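Local coordinates for protein phosphatidylserine synthase (Haemophilus influenzae, PDB 3HSI) that belongs to the phospholipase D superfamily and folds into two mixed beta sheets flanked by helices, at residues C[11-14]-C[15-19]; C[397-400]-C[401-405]. One frame throughout, in Å; residues are numbered along the deposited sequence.

Contact 1: residues C[11-14]-C[15-19]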
loop_
_atom_site.group_PDB
_atom_site.type_symbol
_atom_site.label_atom_id
_atom_site.label_comp_id
_atom_site.label_asym_id
_atom_site.label_seq_id
_atom_site.Cartn_x
_atom_site.Cartn_y
_atom_site.Cartn_z
ATOM N N ARG C 11 -1.333 28.960 4.861
ATOM C CA ARG C 11 -2.370 28.072 4.342
ATOM C C ARG C 11 -3.042 27.301 5.481
ATOM O O ARG C 11 -4.237 27.012 5.412
ATOM C CB ARG C 11 -1.842 27.104 3.272
ATOM C CG ARG C 11 -2.881 26.046 2.832
ATOM C CD ARG C 11 -2.408 25.114 1.713
ATOM N NE ARG C 11 -1.264 24.288 2.107
ATOM C CZ ARG C 11 -0.626 23.435 1.300
ATOM N NH1 ARG C 11 -1.017 23.263 0.042
ATOM N NH2 ARG C 11 0.411 22.741 1.757
ATOM N N ALA C 12 -2.268 26.985 6.520
ATOM C CA ALA C 12 -2.770 26.203 7.641
ATOM C C ALA C 12 -3.710 27.020 8.527
ATOM O O ALA C 12 -4.758 26.531 8.975
ATOM C CB ALA C 12 -1.608 25.640 8.456
ATOM N N GLU C 13 -3.321 28.258 8.809
ATOM C CA GLU C 13 -4.181 29.144 9.572
ATOM C C GLU C 13 -5.536 29.313 8.875
ATOM O O GLU C 13 -6.572 29.207 9.528
ATOM C CB GLU C 13 -3.538 30.520 9.780
ATOM C CG GLU C 13 -4.021 31.193 11.094
ATOM C CD GLU C 13 -3.714 32.692 11.174
ATOM O OE1 GLU C 13 -2.756 33.158 10.501
ATOM O OE2 GLU C 13 -4.439 33.413 11.919
ATOM N N GLN C 14 -5.501 29.580 7.558
ATOM C CA GLN C 14 -6.694 29.690 6.723
ATOM C C GLN C 14 -7.572 28.447 6.789
ATOM O O GLN C 14 -8.793 28.566 6.940
ATOM C CB GLN C 14 -6.323 29.954 5.253
ATOM C CG GLN C 14 -5.648 31.305 5.004
ATOM C CD GLN C 14 -4.920 31.352 3.676
ATOM O OE1 GLN C 14 -5.279 30.672 2.707
ATOM N NE2 GLN C 14 -3.871 32.143 3.633
ATOM N N ASN C 15 -6.966 27.268 6.638
ATOM C CA ASN C 15 -7.745 26.027 6.679
ATOM C C ASN C 15 -8.423 25.835 8.038
ATOM O O ASN C 15 -9.598 25.476 8.099
ATOM C CB ASN C 15 -6.904 24.805 6.304
ATOM C CG ASN C 15 -6.222 24.952 4.938
ATOM O OD1 ASN C 15 -6.623 25.781 4.094
ATOM N ND2 ASN C 15 -5.170 24.175 4.725
ATOM N N LEU C 16 -7.693 26.086 9.119
ATOM C CA LEU C 16 -8.274 25.962 10.455
ATOM C C LEU C 16 -9.404 26.959 10.641
ATOM O O LEU C 16 -10.471 26.582 11.083
ATOM C CB LEU C 16 -7.209 26.031 11.589
ATOM C CG LEU C 16 -6.180 24.873 11.571
ATOM C CD1 LEU C 16 -5.050 25.015 12.614
ATOM C CD2 LEU C 16 -6.847 23.495 11.691
ATOM N N ASN C 17 -9.188 28.211 10.259
ATOM C CA ASN C 17 -10.213 29.254 10.392
ATOM C C ASN C 17 -11.511 28.907 9.635
ATOM O O ASN C 17 -12.619 29.318 10.038
ATOM C CB ASN C 17 -9.673 30.619 9.930
ATOM C CG ASN C 17 -8.613 31.202 10.877
ATOM O OD1 ASN C 17 -8.593 30.930 12.085
ATOM N ND2 ASN C 17 -7.732 32.027 10.321
ATOM N N ASN C 18 -11.359 28.149 8.544
ATOM C CA ASN C 18 -12.481 27.799 7.683
ATOM C C ASN C 18 -13.292 26.600 8.198
ATOM O O ASN C 18 -14.366 26.335 7.690
ATOM C CB ASN C 18 -12.004 27.574 6.232
ATOM C CG ASN C 18 -11.995 28.861 5.398
ATOM O OD1 ASN C 18 -12.752 29.803 5.671
ATOM N ND2 ASN C 18 -11.146 28.898 4.363
ATOM N N LEU C 19 -12.802 25.880 9.211
ATOM C CA LEU C 19 -13.591 24.777 9.799
ATOM C C LEU C 19 -14.924 25.226 10.400
ATOM O O LEU C 19 -14.993 26.281 11.019
ATOM C CB LEU C 19 -12.784 24.014 10.870
ATOM C CG LEU C 19 -11.574 23.275 10.274
ATOM C CD1 LEU C 19 -10.791 22.581 11.359
ATOM C CD2 LEU C 19 -12.024 22.251 9.206
#

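Contact 2: residues C[397-400]-C[401-405]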
loop_
_atom_site.group_PDB
_atom_site.type_symbol
_atom_site.label_atom_id
_atom_site.label_comp_id
_atom_site.label_asym_id
_atom_site.label_seq_id
_atom_site.Cartn_x
_atom_site.Cartn_y
_atom_site.Cartn_z
ATOM N N ILE C 397 -11.861 19.751 19.143
ATOM C CA ILE C 397 -12.382 20.739 20.071
ATOM C C ILE C 397 -11.598 22.071 19.959
ATOM O O ILE C 397 -10.378 22.101 20.023
ATOM C CB ILE C 397 -12.335 20.219 21.525
ATOM C CG1 ILE C 397 -13.216 18.970 21.653
ATOM C CG2 ILE C 397 -12.771 21.292 22.463
ATOM C CD1 ILE C 397 -13.019 18.202 22.920
ATOM N N TYR C 398 -12.337 23.149 19.753
ATOM C CA TYR C 398 -11.811 24.502 19.750
ATOM C C TYR C 398 -12.263 25.206 21.034
ATOM O O TYR C 398 -13.468 25.336 21.294
ATOM C CB TYR C 398 -12.351 25.234 18.532
ATOM C CG TYR C 398 -11.848 26.654 18.354
ATOM C CD1 TYR C 398 -10.488 26.965 18.506
ATOM C CD2 TYR C 398 -12.726 27.671 17.965
ATOM C CE1 TYR C 398 -10.023 28.279 18.325
ATOM C CE2 TYR C 398 -12.280 28.984 17.779
ATOM C CZ TYR C 398 -10.933 29.273 17.967
ATOM O OH TYR C 398 -10.495 30.541 17.770
ATOM N N ASP C 399 -11.284 25.678 21.798
ATOM C CA ASP C 399 -11.507 26.268 23.108
ATOM C C ASP C 399 -10.845 27.642 23.207
ATOM O O ASP C 399 -9.891 27.803 23.964
ATOM C CB ASP C 399 -10.960 25.328 24.193
ATOM C CG ASP C 399 -11.329 25.765 25.593
ATOM O OD1 ASP C 399 -12.313 26.552 25.747
ATOM O OD2 ASP C 399 -10.613 25.328 26.538
ATOM N N PRO C 400 -11.361 28.641 22.445
ATOM C CA PRO C 400 -10.719 29.976 22.347
ATOM C C PRO C 400 -10.640 30.752 23.666
ATOM O O PRO C 400 -9.710 31.520 23.845
ATOM C CB PRO C 400 -11.603 30.733 21.342
ATOM C CG PRO C 400 -12.905 29.977 21.287
ATOM C CD PRO C 400 -12.559 28.537 21.583
ATOM N N GLN C 401 -11.591 30.549 24.581
ATOM C CA GLN C 401 -11.581 31.284 25.844
ATOM C C GLN C 401 -11.164 30.397 27.013
ATOM O O GLN C 401 -11.466 30.713 28.156
ATOM C CB GLN C 401 -12.957 31.905 26.115
ATOM C CG GLN C 401 -13.397 32.873 25.020
ATOM C CD GLN C 401 -14.542 33.757 25.441
ATOM O OE1 GLN C 401 -14.671 34.122 26.618
ATOM N NE2 GLN C 401 -15.371 34.134 24.484
ATOM N N GLN C 402 -10.467 29.300 26.711
ATOM C CA GLN C 402 -9.946 28.365 27.706
ATOM C C GLN C 402 -11.010 27.880 28.683
ATOM O O GLN C 402 -10.728 27.648 29.839
ATOM C CB GLN C 402 -8.731 28.940 28.454
ATOM C CG GLN C 402 -7.443 28.964 27.605
ATOM C CD GLN C 402 -7.563 29.881 26.384
ATOM O OE1 GLN C 402 -7.566 29.424 25.228
ATOM N NE2 GLN C 402 -7.696 31.166 26.637
ATOM N N GLN C 403 -12.238 27.716 28.210
ATOM C CA GLN C 403 -13.283 27.160 29.052
ATOM C C GLN C 403 -12.990 25.732 29.526
ATOM O O GLN C 403 -13.468 25.334 30.577
ATOM C CB GLN C 403 -14.607 27.187 28.317
ATOM C CG GLN C 403 -15.095 28.586 28.029
ATOM C CD GLN C 403 -16.237 28.538 27.053
ATOM O OE1 GLN C 403 -16.036 28.751 25.870
ATOM N NE2 GLN C 403 -17.432 28.186 27.532
ATOM N N LEU C 404 -12.201 24.977 28.761
ATOM C CA LEU C 404 -11.869 23.593 29.129
ATOM C C LEU C 404 -10.513 23.413 29.809
ATOM O O LEU C 404 -10.126 22.281 30.121
ATOM C CB LEU C 404 -11.877 22.690 27.895
ATOM C CG LEU C 404 -13.083 21.844 27.518
ATOM C CD1 LEU C 404 -12.606 20.654 26.651
ATOM C CD2 LEU C 404 -13.941 21.368 28.735
ATOM N N LEU C 405 -9.768 24.496 30.018
ATOM C CA LEU C 405 -8.363 24.361 30.418
ATOM C C LEU C 405 -8.200 23.502 31.673
ATOM O O LEU C 405 -7.263 22.713 31.754
ATOM C CB LEU C 405 -7.713 25.725 30.636
ATOM C CG LEU C 405 -6.192 25.732 30.893
ATOM C CD1 LEU C 405 -5.432 25.023 29.794
ATOM C CD2 LEU C 405 -5.664 27.169 31.041
HETATM O O HOH W 1 -13.587 28.590 24.738
#

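Contact 1: residues C[11-14]-C[15-19]
A chi1 of 173° swings CG of R11 beside its carbonyl carbon, while N15 (chi1 -55°) keeps its amide beside the backbone N, and the two side chains are brought together along one turn of helix. The CG methylene of R11 packs against ND2 of N15 at 3.5 Å; the arginine chain then bends at chi3. The N15 amide is held from outside the helix, where ND2 is hydrogen-bonded to OD2 of D265.

Two residues further along, E13 and N17 repeat the i to i+4 spacing. CG and OE2 of E13 both lie 3.9 Å from ND2 of N17, a loose approach without a hydrogen bond, and carboxylate and amide are turned steeply against each other, at 69°.

Beneath these pairs runs the alpha-helical backbone ladder. L16 N binds A12 O at 3.0 Å and N17 N binds E13 O at 2.9 Å, both nearly straight. The bond from N18 N to Q14 O at 3.1 Å is weak, and L19 already has an extended backbone. CG of L16 lies 3.4 Å from A12 O, on the buried side of the turn.

The stretch forms most of the N-terminal helix 8-18. A12 packs on D265 and L268 of helix 258-268, L19 meets E258 and V262 of the same helix, and L16 rests on Q269 just beyond its end.

Contact 2: residues C[397-400]-C[401-405]
Two successive type I beta turns, D399 to Q402 and Q402 to L405, carry the chain from strand 391-398 to helix 405-415 within the PLD-like domain, and the carboxylate of D399 ties them together. Its CG stands anti to the backbone N (chi1 -172°), which carries both oxygens to the backbone of the second turn. OD2 accepts the amide of L404 at 2.8 Å, on its syn side but 32° out of the carboxylate plane, while OD1 receives a weak, strongly bent bond from Q403 N at 2.7 Å. The buried acid is thus held by one good and one weak bond from consecutive peptide N-H groups, which would be expected to stabilise its negative charge.

The first turn is closed by Q402 N on D399 O at 3.2 Å, the donor standing well above the carbonyl plane. At its start, CD of P400 lies over the centre of the Y398 ring, 3.6 Å above the plane, a CH-pi type of packing. CB of L404 lies 3.2 Å from D399 OD2, and CD1 of L404 meets CG2 of I397 at 4.2 Å. L404 also packs on I29 and F31 of strand 29-31, and Q403 OE1 accepts a hydrogen bond from L244 N.

A water bridges three residues of the loop. It donates to D399 OD1 and to Q403 OE1 and accepts from the backbone of Q401, its oxygen lying 2.8 Å from Q401 N.

Along the chain contact 1 comes first, in the N-terminal helix 8-18, and contact 2 follows almost four hundred residues later, after strand 391-398 of the ten-stranded mixed sheet. Their centres are about 18 Å apart and their nearest atoms about 6 Å, without touching, on the same side of the chain's centre. The two are nevertheless linked through the fold: just after helix 8-18, F21 meets the ring of Y398, and strand 22-23 joins the same sheet by pairing with strand 245-252, itself a neighbour of strand 391-398. The start of the chain is thereby laid against the sheet that holds strand 391-398.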